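Local coordinates for solute-binding protein (Thermoactinomyces vulgaris, PDB 2ZYO), which binds maltotetraose and, as a cyclo/maltodextrin-binding protein, probably delivers such sugars for uptake across the membrane, at residues 330-333 against 337-340; 308-313 against 323-328. All blocks are in the same frame, centred on the assembly; numbering follows the deposited sequence.

In the fold
Both contacts belong to one run of helices, from helix 306-316 to helix 338-344, in a protein of the bacterial solute-binding family. Contact 2, first in the chain, is buried and its side-chain contacts are all apolar; of its 112 Å², a little over half lies on Leu325, which faces helix 306-316. Contact 1 buries 207 Å² and is mixed: an aliphatic pair inside and, toward the surface, the backbone carbonyl of Lys332 and the amide of Asn338, close but not hydrogen-bonded. Their centres lie about 11 Å apart. Phe313, on segment 308-313, reaches across to contact 1, its CE1 3.6 Å from Ile331 CD1; separately, helices 323-326 and 329-332 are neighbours in the chain.

Contact 1: 330-333 against 337-340; sequences MIKN and VNGF
A tight helix-loop-helix connection, from helix 329-332 into helix 338-344, folds Ile331 and Lys332 back against Val337 and Asn338. The backbones come nearest at Lys332 and Asn338, whose CA atoms are 4.8 Å apart, and 207 Å² of surface is buried between the segments. The inner half is aliphatic. Val337 CG1, anti to its own backbone nitrogen (chi1 168°), enters the fork of Ile331, 3.9 Å from Ile331 CD1 and 4.0 Å from Ile331 CG2, and the two side chains run at about a right angle. Val337 stands at the N-cap position of the second helix, and its side chain, which has no polar atom, packs on Ile331.

The outer half is polar, yet the evidence is against hydrogen bonding. Lys332 O lies over the face of the Asn338 amide, 3.1 Å from Asn338 CG and almost on the perpendicular through that carbon. It is equally far, 3.3 Å, from Asn338 OD1 and Asn338 ND2, so the N-H groups, which lie in the amide plane, do not point at it. The approach is better read as dipolar, carbonyl oxygen to the electron-poor carbonyl carbon. Asn338 OD1 in turn rests 3.2 Å from Lys332 CA, tucking the amide alongside the lysine's backbone. Ile331 O and Asn338 N approach to 3.4 Å, but at an angle too poor for a bond.

Behind this corner, Ile331 and Val337 both lean on Phe313 of helix 306-316, with Pro320 and Ile319 of the preceding loop beside them. Further along helix 338-344, Phe340 packs on Ala132 and Ile134 of strand 120-136 and on Pro249, which directly precedes Trp250 of the maltotetraose pocket.

Contact 2: 308-313 against 323-328; sequences ALASRF and KELLND
Leu309 and Ala310 of helix 306-316 receive Leu325 from the short, weakly bonded helix 323-326, in a helix-to-helix packing built on one inserted leucine. At Leu309 the contact is made by the first side-chain carbon: Leu309 CB is 3.7 Å from Leu325 CD1. The same methyl lies against the backbone one residue on, 3.5 Å from Ala310 N. Ala310 also meets the other branch, with its CB 3.8 Å from Leu325 CD2, so the two methyls divide the contact, CD1 over the Leu309-Ala310 backbone and CD2 on Ala310 CB. In Leu325 a chi1 of -68° puts CG anti to the carbonyl carbon, and chi2 of 177° then turns the methyls onto Leu309 and Ala310. With an alanine here, CG and both methyls are gone, which is likely to leave a gap against Leu309 CB and Ala310 CB and weaken the hold between these helices.

Farther along, Ser311 and Arg312 serve other neighbours: Ser311 OG is hydrogen-bonded to Trp39 and Asn35 of helix 30-47, and Arg312 forms a salt bridge with Glu318. Phe313 packs instead on Met330 of helix 329-332. Beyond helix 323-326 the chain turns, with Asp328 N bonded to Leu325 O at 3.1 Å, and Asp328, at the N-cap of helix 329-332, accepts Met330 N on its OD2.

Contact 1: 330-333 against 337-340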
loop_
_atom_site.group_PDB
_atom_site.type_symbol
_atom_site.label_atom_id
_atom_site.label_comp_id
_atom_site.label_asym_id
_atom_site.label_seq_id
_atom_site.Cartn_x
_atom_site.Cartn_y
_atom_site.Cartn_z
ATOM N N MET A 330 -13.971 -7.961 -14.610
ATOM C CA MET A 330 -12.831 -7.107 -14.976
ATOM C C MET A 330 -11.671 -7.241 -13.980
ATOM O O MET A 330 -10.510 -7.032 -14.335
ATOM C CB MET A 330 -13.252 -5.637 -15.145
ATOM C CG MET A 330 -13.485 -4.864 -13.844
ATOM S SD MET A 330 -13.857 -3.115 -14.095
ATOM C CE MET A 330 -15.531 -3.200 -14.735
ATOM N N ILE A 331 -12.001 -7.597 -12.741
ATOM C CA ILE A 331 -11.007 -7.854 -11.704
ATOM C C ILE A 331 -10.751 -9.357 -11.561
ATOM O O ILE A 331 -9.605 -9.810 -11.630
ATOM C CB ILE A 331 -11.446 -7.260 -10.334
ATOM C CG1 ILE A 331 -11.630 -5.736 -10.420
ATOM C CG2 ILE A 331 -10.465 -7.647 -9.226
ATOM C CD1 ILE A 331 -10.366 -4.935 -10.700
ATOM N N LYS A 332 -11.829 -10.116 -11.379
ATOM C CA LYS A 332 -11.743 -11.540 -11.047
ATOM C C LYS A 332 -11.192 -12.422 -12.170
ATOM O O LYS A 332 -10.571 -13.452 -11.900
ATOM C CB LYS A 332 -13.099 -12.067 -10.571
ATOM C CG LYS A 332 -13.582 -11.436 -9.269
ATOM C CD LYS A 332 -14.876 -12.065 -8.772
ATOM C CE LYS A 332 -14.625 -13.346 -7.986
ATOM N NZ LYS A 332 -13.895 -13.115 -6.705
ATOM N N ASN A 333 -11.424 -12.022 -13.418
ATOM C CA ASN A 333 -10.983 -12.819 -14.565
ATOM C C ASN A 333 -9.733 -12.272 -15.262
ATOM O O ASN A 333 -9.371 -12.720 -16.355
ATOM C CB ASN A 333 -12.134 -13.017 -15.559
ATOM C CG ASN A 333 -13.329 -13.737 -14.942
ATOM O OD1 ASN A 333 -13.255 -14.264 -13.829
ATOM N ND2 ASN A 333 -14.440 -13.757 -15.667
ATOM N N VAL A 337 -4.335 -9.420 -12.063
ATOM C CA VAL A 337 -5.046 -8.522 -11.150
ATOM C C VAL A 337 -5.756 -9.296 -10.031
ATOM O O VAL A 337 -5.666 -8.923 -8.856
ATOM C CB VAL A 337 -6.048 -7.612 -11.923
ATOM C CG1 VAL A 337 -6.992 -6.886 -10.974
ATOM C CG2 VAL A 337 -5.297 -6.611 -12.795
ATOM N N ASN A 338 -6.438 -10.378 -10.405
ATOM C CA ASN A 338 -7.258 -11.171 -9.483
ATOM C C ASN A 338 -6.539 -11.575 -8.191
ATOM O O ASN A 338 -7.087 -11.419 -7.099
ATOM C CB ASN A 338 -7.816 -12.403 -10.207
ATOM C CG ASN A 338 -8.838 -13.171 -9.380
ATOM O OD1 ASN A 338 -9.741 -12.589 -8.777
ATOM N ND2 ASN A 338 -8.711 -14.491 -9.373
ATOM N N GLY A 339 -5.311 -12.078 -8.325
ATOM C CA GLY A 339 -4.504 -12.501 -7.178
ATOM C C GLY A 339 -4.177 -11.382 -6.206
ATOM O O GLY A 339 -4.201 -11.581 -4.987
ATOM N N PHE A 340 -3.870 -10.203 -6.745
ATOM C CA PHE A 340 -3.612 -9.021 -5.926
ATOM C C PHE A 340 -4.853 -8.600 -5.140
ATOM O O PHE A 340 -4.761 -8.255 -3.961
ATOM C CB PHE A 340 -3.142 -7.848 -6.787
ATOM C CG PHE A 340 -1.750 -7.997 -7.330
ATOM C CD1 PHE A 340 -0.659 -8.134 -6.476
ATOM C CD2 PHE A 340 -1.528 -7.961 -8.700
ATOM C CE1 PHE A 340 0.630 -8.261 -6.987
ATOM C CE2 PHE A 340 -0.243 -8.085 -9.220
ATOM C CZ PHE A 340 0.837 -8.236 -8.357
#

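Contact 2: 308-313 against 323-328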
loop_
_atom_site.group_PDB
_atom_site.type_symbol
_atom_site.label_atom_id
_atom_site.label_comp_id
_atom_site.label_asym_id
_atom_site.label_seq_id
_atom_site.Cartn_x
_atom_site.Cartn_y
_atom_site.Cartn_z
ATOM N N ALA A 308 -16.862 5.800 -12.711
ATOM C CA ALA A 308 -15.562 6.471 -12.767
ATOM C C ALA A 308 -14.408 5.528 -12.447
ATOM O O ALA A 308 -13.373 5.565 -13.112
ATOM C CB ALA A 308 -15.538 7.684 -11.837
ATOM N N LEU A 309 -14.593 4.676 -11.439
ATOM C CA LEU A 309 -13.535 3.757 -11.020
ATOM C C LEU A 309 -13.384 2.534 -11.930
ATOM O O LEU A 309 -12.290 1.977 -12.039
ATOM C CB LEU A 309 -13.695 3.350 -9.549
ATOM C CG LEU A 309 -13.468 4.458 -8.510
ATOM C CD1 LEU A 309 -13.601 3.915 -7.097
ATOM C CD2 LEU A 309 -12.116 5.146 -8.689
ATOM N N ALA A 310 -14.474 2.122 -12.581
ATOM C CA ALA A 310 -14.399 1.087 -13.613
ATOM C C ALA A 310 -13.512 1.591 -14.746
ATOM O O ALA A 310 -12.605 0.888 -15.201
ATOM C CB ALA A 310 -15.783 0.736 -14.135
ATOM N N SER A 311 -13.775 2.825 -15.175
ATOM C CA SER A 311 -12.956 3.515 -16.169
ATOM C C SER A 311 -11.508 3.656 -15.704
ATOM O O SER A 311 -10.575 3.358 -16.459
ATOM C CB SER A 311 -13.563 4.887 -16.479
ATOM O OG SER A 311 -12.638 5.739 -17.129
ATOM N N ARG A 312 -11.322 4.096 -14.460
ATOM C CA ARG A 312 -9.975 4.257 -13.906
ATOM C C ARG A 312 -9.184 2.950 -13.901
ATOM O O ARG A 312 -8.008 2.938 -14.270
ATOM C CB ARG A 312 -10.003 4.863 -12.500
ATOM C CG ARG A 312 -8.636 5.370 -12.078
ATOM C CD ARG A 312 -8.605 5.986 -10.693
ATOM N NE ARG A 312 -7.285 6.569 -10.454
ATOM C CZ ARG A 312 -6.230 5.893 -10.001
ATOM N NH1 ARG A 312 -6.327 4.603 -9.705
ATOM N NH2 ARG A 312 -5.070 6.514 -9.843
ATOM N N PHE A 313 -9.827 1.856 -13.499
ATOM C CA PHE A 313 -9.153 0.561 -13.501
ATOM C C PHE A 313 -8.701 0.158 -14.903
ATOM O O PHE A 313 -7.563 -0.266 -15.096
ATOM C CB PHE A 313 -10.020 -0.548 -12.901
ATOM C CG PHE A 313 -9.502 -1.924 -13.203
ATOM C CD1 PHE A 313 -8.342 -2.392 -12.590
ATOM C CD2 PHE A 313 -10.143 -2.734 -14.134
ATOM C CE1 PHE A 313 -7.838 -3.652 -12.886
ATOM C CE2 PHE A 313 -9.645 -3.996 -14.437
ATOM C CZ PHE A 313 -8.493 -4.456 -13.810
ATOM N N LYS A 323 -16.754 -2.089 -3.867
ATOM C CA LYS A 323 -17.335 -3.416 -3.587
ATOM C C LYS A 323 -17.834 -4.166 -4.825
ATOM O O LYS A 323 -17.471 -5.324 -5.042
ATOM C CB LYS A 323 -18.448 -3.324 -2.539
ATOM C CG LYS A 323 -17.963 -3.052 -1.125
ATOM C CD LYS A 323 -19.108 -3.178 -0.137
ATOM C CE LYS A 323 -18.652 -2.946 1.289
ATOM N NZ LYS A 323 -19.803 -2.927 2.228
ATOM N N GLU A 324 -18.666 -3.506 -5.626
ATOM C CA GLU A 324 -19.213 -4.125 -6.835
ATOM C C GLU A 324 -18.131 -4.442 -7.863
ATOM O O GLU A 324 -18.155 -5.503 -8.489
ATOM C CB GLU A 324 -20.289 -3.243 -7.468
ATOM C CG GLU A 324 -21.610 -3.239 -6.720
ATOM C CD GLU A 324 -22.748 -2.736 -7.581
ATOM O OE1 GLU A 324 -23.189 -3.484 -8.476
ATOM O OE2 GLU A 324 -23.197 -1.593 -7.369
ATOM N N LEU A 325 -17.182 -3.523 -8.028
ATOM C CA LEU A 325 -16.117 -3.687 -9.016
ATOM C C LEU A 325 -15.174 -4.836 -8.671
ATOM O O LEU A 325 -14.671 -5.519 -9.565
ATOM C CB LEU A 325 -15.335 -2.383 -9.209
ATOM C CG LEU A 325 -16.097 -1.224 -9.861
ATOM C CD1 LEU A 325 -15.234 0.026 -9.918
ATOM C CD2 LEU A 325 -16.592 -1.595 -11.254
ATOM N N LEU A 326 -14.950 -5.052 -7.375
ATOM C CA LEU A 326 -14.113 -6.156 -6.906
ATOM C C LEU A 326 -14.736 -7.519 -7.218
ATOM O O LEU A 326 -14.031 -8.526 -7.305
ATOM C CB LEU A 326 -13.831 -6.021 -5.404
ATOM C CG LEU A 326 -12.919 -4.868 -4.971
ATOM C CD1 LEU A 326 -12.915 -4.720 -3.457
ATOM C CD2 LEU A 326 -11.502 -5.056 -5.497
ATOM N N ASN A 327 -16.057 -7.532 -7.389
ATOM C CA ASN A 327 -16.799 -8.746 -7.726
ATOM C C ASN A 327 -17.046 -8.889 -9.232
ATOM O O ASN A 327 -17.626 -9.881 -9.687
ATOM C CB ASN A 327 -18.123 -8.779 -6.954
ATOM C CG ASN A 327 -17.927 -9.048 -5.469
ATOM O OD1 ASN A 327 -18.246 -8.210 -4.624
ATOM N ND2 ASN A 327 -17.397 -10.221 -5.146
ATOM N N ASP A 328 -16.586 -7.898 -9.993
ATOM C CA ASP A 328 -16.752 -7.851 -11.445
ATOM C C ASP A 328 -15.676 -8.681 -12.154
ATOM O O ASP A 328 -14.526 -8.718 -11.703
ATOM C CB ASP A 328 -16.698 -6.390 -11.916
ATOM C CG ASP A 328 -17.170 -6.210 -13.346
ATOM O OD1 ASP A 328 -18.337 -5.811 -13.537
ATOM O OD2 ASP A 328 -16.381 -6.467 -14.279
#